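Local coordinates for protein glutamate--cysteine ligase GshA (Methylobacillus flagellatus KT, PDB 3K1T) that is a putative gamma-glutamylcysteine synthetase that probably ligates glutamate to cysteine, at residues P344-Y358 with F402-L414. Numbering follows the deposited sequence. Where two conformers were deposited one is given.
Sequences PVIYMMDHFVVGGFY and FYAYGVVARLALL. With SO4 (sulfate ion), chain B.
Ile346 meets Ala409 and Tyr405 at the middle of an apolar contact between a beta hairpin and a helix. Its CG1 sits beside the backbone N (chi1 -51°) and its CG2 anti to it, 3.6 Å from Ala409 CB. CD1 touches Tyr405 CB at 3.9 Å. Pro344 crosses the Tyr405 side chain at about a right angle, with CG 3.8 Å from CE2. Met348 is a selenomethionine, and its chain bends at chi3. The bend lays CE near Ala409 CB, while SE touches Arg410 CG and lies 4.0 Å from Leu413 CD2. That same Leu413 methyl reaches the turn, 3.6 Å from Asp350 O. On the second strand, Val353 CG2 packs on Arg410 CG and on Gly406 O, where the helix carries no side chain.

The aromatic end of the contact is formed by Tyr358, Phe402 and Tyr405. Tyr358 OH is 3.5 Å from Phe402 CZ and also lies at the edge of the Tyr405 ring, in its plane. This hydroxyl is hydrogen-bonded to Glu335, and that of Tyr405 to Asn52.

Polar links are few. Within the helix, Arg410 NE donates to Gly406 O (3.1 Å, 156° at the hydrogen). It comes from above the carbonyl plane, on the face opposite Arg410 N, so two donors grip this oxygen. Arg410 NH1 also forms a salt bridge with Glu30. His351 NE2 bonds Glu89 of the second subunit.

Strands 344-349 and 352-358 form an antiparallel hairpin closed by a type II' turn from Met349 to Phe352. Helix 402-414 crosses strand 344-349 at -64°, with axes 9.0 Å apart. The arrangement is a helix packed across one face of the antiparallel sheet that contains the hairpin.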
ATOM      1  N   PRO A 344     -16.217  -2.822 -16.357  1.00 11.47           N
ATOM      2  CA  PRO A 344     -15.146  -2.976 -15.365  1.00 12.21           C
ATOM      3  C   PRO A 344     -15.609  -3.357 -13.960  1.00 11.65           C
ATOM      4  O   PRO A 344     -16.726  -3.015 -13.523  1.00 12.41           O
ATOM      5  CB  PRO A 344     -14.507  -1.567 -15.312  1.00 12.09           C
ATOM      6  CG  PRO A 344     -15.689  -0.677 -15.607  1.00 13.00           C
ATOM      7  CD  PRO A 344     -16.437  -1.405 -16.700  1.00 11.90           C
ATOM      8  N   VAL A 345     -14.697  -4.045 -13.273  1.00 12.02           N
ATOM      9  CA  VAL A 345     -14.827  -4.455 -11.872  0.50 10.82           C
ATOM     10  C   VAL A 345     -13.599  -3.916 -11.118  1.00 11.18           C
ATOM     11  O   VAL A 345     -12.474  -4.242 -11.504  1.00 12.21           O
ATOM     12  CB  VAL A 345     -14.802  -5.997 -11.749  0.50 10.84           C
ATOM     13  CG1 VAL A 345     -15.101  -6.429 -10.294  0.50 10.87           C
ATOM     14  CG2 VAL A 345     -15.759  -6.653 -12.740  0.50  7.99           C
ATOM     15  N   ILE A 346     -13.809  -3.119 -10.080  1.00 10.67           N
ATOM     16  CA  ILE A 346     -12.755  -2.480  -9.331  1.00 11.61           C
ATOM     17  C   ILE A 346     -12.599  -3.197  -7.977  1.00 10.99           C
ATOM     18  O   ILE A 346     -13.585  -3.346  -7.240  1.00 12.01           O
ATOM     19  CB  ILE A 346     -13.078  -0.973  -9.066  1.00 11.67           C
ATOM     20  CG1 ILE A 346     -13.480  -0.218 -10.355  1.00 15.33           C
ATOM     21  CG2 ILE A 346     -11.889  -0.294  -8.293  1.00 11.93           C
ATOM     22  CD1 ILE A 346     -12.604  -0.368 -11.452  1.00 15.94           C
ATOM     23  N   TYR A 347     -11.381  -3.635  -7.669  1.00 10.87           N
ATOM     24  CA  TYR A 347     -11.041  -4.334  -6.411  1.00 11.44           C
ATOM     25  C   TYR A 347     -10.397  -3.386  -5.384  1.00 11.86           C
ATOM     26  O   TYR A 347      -9.495  -2.579  -5.721  1.00 11.33           O
ATOM     27  CB  TYR A 347     -10.084  -5.508  -6.706  1.00 11.66           C
ATOM     28  CG  TYR A 347     -10.800  -6.787  -7.013  1.00 11.46           C
ATOM     29  CD1 TYR A 347     -11.797  -6.837  -8.008  1.00 12.29           C
ATOM     30  CD2 TYR A 347     -10.535  -7.943  -6.294  1.00 11.99           C
ATOM     31  CE1 TYR A 347     -12.490  -8.005  -8.259  1.00 11.54           C
ATOM     32  CE2 TYR A 347     -11.207  -9.130  -6.557  1.00 12.15           C
ATOM     33  CZ  TYR A 347     -12.201  -9.149  -7.523  1.00 12.86           C
ATOM     34  OH  TYR A 347     -12.910 -10.301  -7.739  1.00 13.31           O
HETATM   35  N   MSE A 348     -10.839  -3.517  -4.139  1.00 10.22           N
HETATM   36  CA  MSE A 348     -10.339  -2.781  -3.008  1.00 11.30           C
HETATM   37  C   MSE A 348     -10.023  -3.708  -1.857  1.00 11.52           C
HETATM   38  O   MSE A 348     -10.701  -4.720  -1.676  1.00 11.18           O
HETATM   39  CB  MSE A 348     -11.338  -1.714  -2.571  1.00 10.76           C
HETATM   40  CG  MSE A 348     -11.383  -0.544  -3.605  1.00 13.64           C
HETATM   41 SE   MSE A 348     -13.123   0.327  -3.691  0.75 17.36          SE
HETATM   42  CE  MSE A 348     -14.132  -1.191  -4.355  1.00 13.81           C
HETATM   43  N   MSE A 349      -8.971  -3.373  -1.118  1.00 11.48           N
HETATM   44  CA  MSE A 349      -8.689  -3.960   0.192  1.00 12.69           C
HETATM   45  C   MSE A 349      -8.491  -2.820   1.177  1.00 12.46           C
HETATM   46  O   MSE A 349      -7.857  -1.797   0.846  1.00 12.49           O
HETATM   47  CB  MSE A 349      -7.480  -4.905   0.110  1.00 13.32           C
HETATM   48  CG  MSE A 349      -7.718  -5.995  -0.909  1.00 16.56           C
HETATM   49 SE   MSE A 349      -6.341  -7.415  -0.809  0.75 21.94          SE
HETATM   50  CE  MSE A 349      -7.190  -8.358   0.648  1.00 20.44           C
ATOM     51  N   ASP A 350      -9.104  -2.930   2.348  1.00 12.60           N
ATOM     52  CA  ASP A 350      -9.300  -1.755   3.217  1.00 13.42           C
ATOM     53  C   ASP A 350      -9.914  -0.671   2.306  1.00 13.09           C
ATOM     54  O   ASP A 350     -10.759  -1.001   1.447  1.00 13.80           O
ATOM     55  CB  ASP A 350      -8.001  -1.311   3.928  1.00 13.94           C
ATOM     56  CG  ASP A 350      -8.249  -0.209   4.967  1.00 19.16           C
ATOM     57  OD1 ASP A 350      -9.101  -0.404   5.811  1.00 27.34           O
ATOM     58  OD2 ASP A 350      -7.635   0.853   4.920  1.00 21.63           O
ATOM     59  N   HIS A 351      -9.504   0.596   2.411  1.00 13.90           N
ATOM     60  CA  HIS A 351     -10.125   1.616   1.533  1.00 13.94           C
ATOM     61  C   HIS A 351      -9.248   1.963   0.317  1.00 13.26           C
ATOM     62  O   HIS A 351      -9.368   3.056  -0.238  1.00 14.55           O
ATOM     63  CB  HIS A 351     -10.503   2.869   2.326  1.00 14.15           C
ATOM     64  CG  HIS A 351      -9.368   3.491   3.104  1.00 17.39           C
ATOM     65  ND1 HIS A 351      -9.315   3.471   4.489  1.00 20.00           N
ATOM     66  CD2 HIS A 351      -8.259   4.156   2.691  1.00 19.32           C
ATOM     67  CE1 HIS A 351      -8.224   4.113   4.886  1.00 23.07           C
ATOM     68  NE2 HIS A 351      -7.572   4.546   3.819  1.00 21.60           N
ATOM     69  N   PHE A 352      -8.375   1.048  -0.098  1.00 12.21           N
ATOM     70  CA  PHE A 352      -7.435   1.289  -1.199  1.00 11.79           C
ATOM     71  C   PHE A 352      -7.831   0.503  -2.435  1.00 11.86           C
ATOM     72  O   PHE A 352      -8.144  -0.700  -2.357  1.00 10.62           O
ATOM     73  CB  PHE A 352      -6.013   0.918  -0.778  1.00 12.79           C
ATOM     74  CG  PHE A 352      -5.487   1.792   0.310  1.00 13.13           C
ATOM     75  CD1 PHE A 352      -5.275   3.157   0.063  1.00 13.65           C
ATOM     76  CD2 PHE A 352      -5.272   1.311   1.550  1.00 18.08           C
ATOM     77  CE1 PHE A 352      -4.797   3.989   1.075  1.00 17.04           C
ATOM     78  CE2 PHE A 352      -4.827   2.159   2.584  1.00 18.73           C
ATOM     79  CZ  PHE A 352      -4.614   3.496   2.334  1.00 17.17           C
ATOM     80  N   VAL A 353      -7.797   1.175  -3.581  1.00 11.51           N
ATOM     81  CA  VAL A 353      -8.005   0.489  -4.853  1.00 11.43           C
ATOM     82  C   VAL A 353      -6.745  -0.281  -5.243  1.00 12.63           C
ATOM     83  O   VAL A 353      -5.657   0.305  -5.348  1.00 14.11           O
ATOM     84  CB  VAL A 353      -8.392   1.474  -5.963  1.00 11.84           C
ATOM     85  CG1 VAL A 353      -8.544   0.736  -7.297  1.00 11.48           C
ATOM     86  CG2 VAL A 353      -9.662   2.310  -5.560  1.00 12.78           C
ATOM     87  N   VAL A 354      -6.869  -1.591  -5.459  1.00 12.13           N
ATOM     88  CA  VAL A 354      -5.711  -2.430  -5.768  1.00 12.45           C
ATOM     89  C   VAL A 354      -5.606  -2.873  -7.226  1.00 12.82           C
ATOM     90  O   VAL A 354      -4.535  -3.320  -7.674  1.00 13.28           O
ATOM     91  CB  VAL A 354      -5.601  -3.647  -4.818  1.00 12.09           C
ATOM     92  CG1 VAL A 354      -5.454  -3.131  -3.381  1.00 14.28           C
ATOM     93  CG2 VAL A 354      -6.796  -4.650  -4.991  1.00 11.64           C
ATOM     94  N   GLY A 355      -6.680  -2.681  -7.985  1.00 12.71           N
ATOM     95  CA  GLY A 355      -6.709  -3.108  -9.382  1.00 12.68           C
ATOM     96  C   GLY A 355      -8.108  -3.529  -9.774  1.00 12.05           C
ATOM     97  O   GLY A 355      -9.087  -3.020  -9.245  1.00 10.24           O
ATOM     98  N   GLY A 356      -8.188  -4.484 -10.692  1.00 12.30           N
ATOM     99  CA  GLY A 356      -9.453  -5.010 -11.173  1.00 13.29           C
ATOM    100  C   GLY A 356      -9.345  -5.624 -12.546  1.00 12.95           C
ATOM    101  O   GLY A 356      -8.231  -5.938 -13.012  1.00 13.34           O
ATOM    102  N   PHE A 357     -10.495  -5.819 -13.187  1.00 11.58           N
ATOM    103  CA  PHE A 357     -10.539  -6.442 -14.475  1.00 11.41           C
ATOM    104  C   PHE A 357     -11.818  -6.078 -15.193  1.00 11.33           C
ATOM    105  O   PHE A 357     -12.767  -5.659 -14.569  1.00 10.49           O
ATOM    106  CB  PHE A 357     -10.370  -7.979 -14.360  1.00 11.72           C
ATOM    107  CG  PHE A 357     -11.431  -8.659 -13.546  1.00 11.50           C
ATOM    108  CD1 PHE A 357     -11.262  -8.838 -12.170  1.00 16.16           C
ATOM    109  CD2 PHE A 357     -12.565  -9.155 -14.147  1.00 13.55           C
ATOM    110  CE1 PHE A 357     -12.214  -9.485 -11.419  1.00 14.32           C
ATOM    111  CE2 PHE A 357     -13.565  -9.809 -13.408  1.00 16.18           C
ATOM    112  CZ  PHE A 357     -13.394  -9.964 -12.023  1.00 16.15           C
ATOM    113  N   TYR A 358     -11.819  -6.207 -16.521  1.00 12.22           N
ATOM    114  CA  TYR A 358     -13.059  -6.130 -17.289  1.00 11.85           C
ATOM    115  C   TYR A 358     -13.748  -7.490 -17.428  1.00 12.18           C
ATOM    116  O   TYR A 358     -13.084  -8.502 -17.647  1.00 13.10           O
ATOM    117  CB  TYR A 358     -12.769  -5.636 -18.694  1.00 12.83           C
ATOM    118  CG  TYR A 358     -12.527  -4.144 -18.827  1.00 12.16           C
ATOM    119  CD1 TYR A 358     -13.592  -3.277 -18.906  1.00 12.66           C
ATOM    120  CD2 TYR A 358     -11.230  -3.618 -18.917  1.00 13.18           C
ATOM    121  CE1 TYR A 358     -13.396  -1.913 -19.100  1.00 12.10           C
ATOM    122  CE2 TYR A 358     -11.029  -2.224 -19.118  1.00 13.42           C
ATOM    123  CZ  TYR A 358     -12.121  -1.399 -19.206  1.00 12.57           C
ATOM    124  OH  TYR A 358     -11.953  -0.027 -19.413  1.00 14.05           O
ATOM    125  N   PHE A 402      -9.345   5.913 -15.278  1.00 11.50           N
ATOM    126  CA  PHE A 402      -9.219   4.925 -14.190  1.00 12.16           C
ATOM    127  C   PHE A 402      -9.250   5.552 -12.810  1.00 11.76           C
ATOM    128  O   PHE A 402      -9.771   4.944 -11.867  1.00 11.05           O
ATOM    129  CB  PHE A 402      -8.047   3.927 -14.460  1.00 12.20           C
ATOM    130  CG  PHE A 402      -8.460   2.846 -15.394  1.00 13.15           C
ATOM    131  CD1 PHE A 402      -8.497   3.071 -16.773  1.00 14.96           C
ATOM    132  CD2 PHE A 402      -8.965   1.658 -14.913  1.00 15.42           C
ATOM    133  CE1 PHE A 402      -8.953   2.116 -17.639  1.00 14.47           C
ATOM    134  CE2 PHE A 402      -9.420   0.681 -15.787  1.00 15.51           C
ATOM    135  CZ  PHE A 402      -9.429   0.921 -17.147  1.00 14.60           C
ATOM    136  N   TYR A 403      -8.761   6.793 -12.686  1.00 11.94           N
ATOM    137  CA  TYR A 403      -8.937   7.545 -11.455  1.00 11.61           C
ATOM    138  C   TYR A 403     -10.438   7.723 -11.161  1.00 11.62           C
ATOM    139  O   TYR A 403     -10.888   7.492 -10.004  1.00 11.37           O
ATOM    140  CB  TYR A 403      -8.202   8.907 -11.452  1.00 11.80           C
ATOM    141  CG  TYR A 403      -8.419   9.685 -10.178  1.00 10.60           C
ATOM    142  CD1 TYR A 403      -7.897   9.238  -8.966  1.00 12.75           C
ATOM    143  CD2 TYR A 403      -9.147  10.878 -10.168  1.00 14.00           C
ATOM    144  CE1 TYR A 403      -8.090   9.930  -7.789  1.00 12.85           C
ATOM    145  CE2 TYR A 403      -9.365  11.586  -8.956  1.00 13.19           C
ATOM    146  CZ  TYR A 403      -8.838  11.096  -7.770  1.00 12.67           C
ATOM    147  OH  TYR A 403      -9.040  11.781  -6.568  1.00 13.97           O
ATOM    148  N   ALA A 404     -11.206   8.119 -12.187  1.00 11.02           N
ATOM    149  CA  ALA A 404     -12.650   8.258 -12.037  1.00 10.43           C
ATOM    150  C   ALA A 404     -13.310   6.920 -11.650  1.00 10.52           C
ATOM    151  O   ALA A 404     -14.163   6.895 -10.771  1.00 10.12           O
ATOM    152  CB  ALA A 404     -13.318   8.854 -13.317  1.00  9.60           C
ATOM    153  N   TYR A 405     -12.890   5.818 -12.265  1.00  9.60           N
ATOM    154  CA  TYR A 405     -13.417   4.504 -11.868  1.00  9.89           C
ATOM    155  C   TYR A 405     -13.150   4.245 -10.368  1.00 11.18           C
ATOM    156  O   TYR A 405     -14.031   3.749  -9.631  1.00 11.07           O
ATOM    157  CB  TYR A 405     -12.796   3.372 -12.700  1.00  9.58           C
ATOM    158  CG  TYR A 405     -13.267   3.265 -14.141  1.00 10.17           C
ATOM    159  CD1 TYR A 405     -14.161   4.165 -14.678  1.00 10.48           C
ATOM    160  CD2 TYR A 405     -12.800   2.246 -14.974  1.00 13.06           C
ATOM    161  CE1 TYR A 405     -14.595   4.045 -16.022  1.00 12.15           C
ATOM    162  CE2 TYR A 405     -13.228   2.127 -16.308  1.00 13.38           C
ATOM    163  CZ  TYR A 405     -14.132   3.029 -16.817  1.00 12.40           C
ATOM    164  OH  TYR A 405     -14.572   2.943 -18.133  1.00 12.90           O
ATOM    165  N   GLY A 406     -11.934   4.545  -9.927  1.00 11.09           N
ATOM    166  CA  GLY A 406     -11.576   4.310  -8.522  1.00 11.63           C
ATOM    167  C   GLY A 406     -12.308   5.216  -7.543  1.00 11.27           C
ATOM    168  O   GLY A 406     -12.590   4.816  -6.406  1.00 11.71           O
ATOM    169  N   VAL A 407     -12.641   6.433  -7.971  1.00 10.91           N
ATOM    170  CA  VAL A 407     -13.452   7.332  -7.144  1.00 10.82           C
ATOM    171  C   VAL A 407     -14.903   6.781  -6.955  1.00 11.32           C
ATOM    172  O   VAL A 407     -15.410   6.650  -5.825  1.00 10.42           O
ATOM    173  CB  VAL A 407     -13.478   8.759  -7.719  1.00 11.70           C
ATOM    174  CG1 VAL A 407     -14.584   9.601  -7.038  1.00 10.55           C
ATOM    175  CG2 VAL A 407     -12.098   9.440  -7.596  1.00 11.04           C
ATOM    176  N   VAL A 408     -15.550   6.398  -8.052  1.00 11.12           N
ATOM    177  CA  VAL A 408     -16.921   5.918  -7.973  1.00 10.64           C
ATOM    178  C   VAL A 408     -16.952   4.580  -7.220  1.00 11.34           C
ATOM    179  O   VAL A 408     -17.847   4.338  -6.407  1.00  9.99           O
ATOM    180  CB  VAL A 408     -17.567   5.805  -9.362  1.00 10.74           C
ATOM    181  CG1 VAL A 408     -19.024   5.273  -9.254  1.00  9.11           C
ATOM    182  CG2 VAL A 408     -17.508   7.223 -10.081  1.00  9.61           C
ATOM    183  N   ALA A 409     -15.941   3.748  -7.423  1.00 11.53           N
ATOM    184  CA  ALA A 409     -15.853   2.484  -6.650  1.00 11.78           C
ATOM    185  C   ALA A 409     -15.709   2.699  -5.160  1.00 10.86           C
ATOM    186  O   ALA A 409     -16.359   2.007  -4.364  1.00 10.97           O
ATOM    187  CB  ALA A 409     -14.710   1.596  -7.162  1.00 11.27           C
ATOM    188  N   ARG A 410     -14.922   3.694  -4.769  1.00 10.98           N
ATOM    189  CA  ARG A 410     -14.795   4.061  -3.365  1.00 11.04           C
ATOM    190  C   ARG A 410     -16.076   4.709  -2.766  1.00 11.29           C
ATOM    191  O   ARG A 410     -16.353   4.535  -1.589  1.00 10.97           O
ATOM    192  CB  ARG A 410     -13.554   4.917  -3.131  1.00 10.56           C
ATOM    193  CG  ARG A 410     -12.229   4.086  -3.206  1.00 11.57           C
ATOM    194  CD  ARG A 410     -11.042   4.980  -2.952  1.00 12.58           C
ATOM    195  NE  ARG A 410     -10.823   5.908  -4.066  1.00 12.44           N
ATOM    196  CZ  ARG A 410     -10.192   7.092  -3.956  1.00 12.48           C
ATOM    197  NH1 ARG A 410      -9.636   7.500  -2.809  1.00 12.86           N
ATOM    198  NH2 ARG A 410     -10.025   7.843  -5.013  1.00 14.33           N
ATOM    199  N   LEU A 411     -16.842   5.445  -3.553  1.00 10.87           N
ATOM    200  CA  LEU A 411     -18.167   5.928  -3.096  1.00 10.55           C
ATOM    201  C   LEU A 411     -19.087   4.756  -2.806  1.00 11.55           C
ATOM    202  O   LEU A 411     -19.781   4.743  -1.783  1.00 11.22           O
ATOM    203  CB  LEU A 411     -18.812   6.868  -4.124  1.00 10.89           C
ATOM    204  CG  LEU A 411     -18.082   8.180  -4.438  1.00 11.24           C
ATOM    205  CD1 LEU A 411     -18.829   8.906  -5.625  1.00 12.13           C
ATOM    206  CD2 LEU A 411     -18.049   9.064  -3.198  1.00 11.32           C
ATOM    207  N   ALA A 412     -19.099   3.775  -3.705  1.00 12.09           N
ATOM    208  CA  ALA A 412     -19.917   2.556  -3.497  1.00 12.24           C
ATOM    209  C   ALA A 412     -19.416   1.757  -2.269  1.00 11.14           C
ATOM    210  O   ALA A 412     -20.205   1.217  -1.501  1.00 10.91           O
ATOM    211  CB  ALA A 412     -19.914   1.685  -4.763  1.00 10.41           C
ATOM    212  N   LEU A 413     -18.102   1.671  -2.085  1.00 11.66           N
ATOM    213  CA  LEU A 413     -17.532   1.056  -0.876  1.00 12.69           C
ATOM    214  C   LEU A 413     -17.975   1.731   0.407  1.00 12.58           C
ATOM    215  O   LEU A 413     -18.375   1.065   1.384  1.00 11.11           O
ATOM    216  CB  LEU A 413     -15.993   1.050  -0.945  1.00 12.65           C
ATOM    217  CG  LEU A 413     -15.280   0.273   0.154  1.00 16.55           C
ATOM    218  CD1 LEU A 413     -15.427  -1.208  -0.151  1.00 15.74           C
ATOM    219  CD2 LEU A 413     -13.770   0.667   0.255  1.00 14.66           C
ATOM    220  N   LEU A 414     -17.935   3.060   0.422  1.00 12.90           N
ATOM    221  CA  LEU A 414     -18.363   3.824   1.583  1.00 13.74           C
ATOM    222  C   LEU A 414     -19.852   3.566   1.892  1.00 14.36           C
ATOM    223  O   LEU A 414     -20.244   3.319   3.061  1.00 12.67           O
ATOM    224  CB  LEU A 414     -18.124   5.332   1.320  1.00 14.16           C
ATOM    225  CG  LEU A 414     -18.575   6.305   2.401  1.00 15.84           C
ATOM    226  CD1 LEU A 414     -17.908   5.947   3.762  1.00 13.91           C
ATOM    227  CD2 LEU A 414     -18.237   7.751   1.993  1.00 13.26           C
TER
HETATM  228  S   SO4 B 432     -16.565 -10.523  -8.188  1.00 21.90           S
HETATM  229  O1  SO4 B 432     -16.258 -10.693  -9.589  1.00 27.96           O
HETATM  230  O2  SO4 B 432     -15.455  -9.712  -7.796  1.00 25.53           O
HETATM  231  O3  SO4 B 432     -17.804  -9.807  -7.981  1.00 23.72           O
HETATM  232  O4  SO4 B 432     -16.576 -11.825  -7.485  1.00 22.65           O
HETATM  233  O   HOH W   1      -8.267   5.214  -0.933  0.50 12.05           O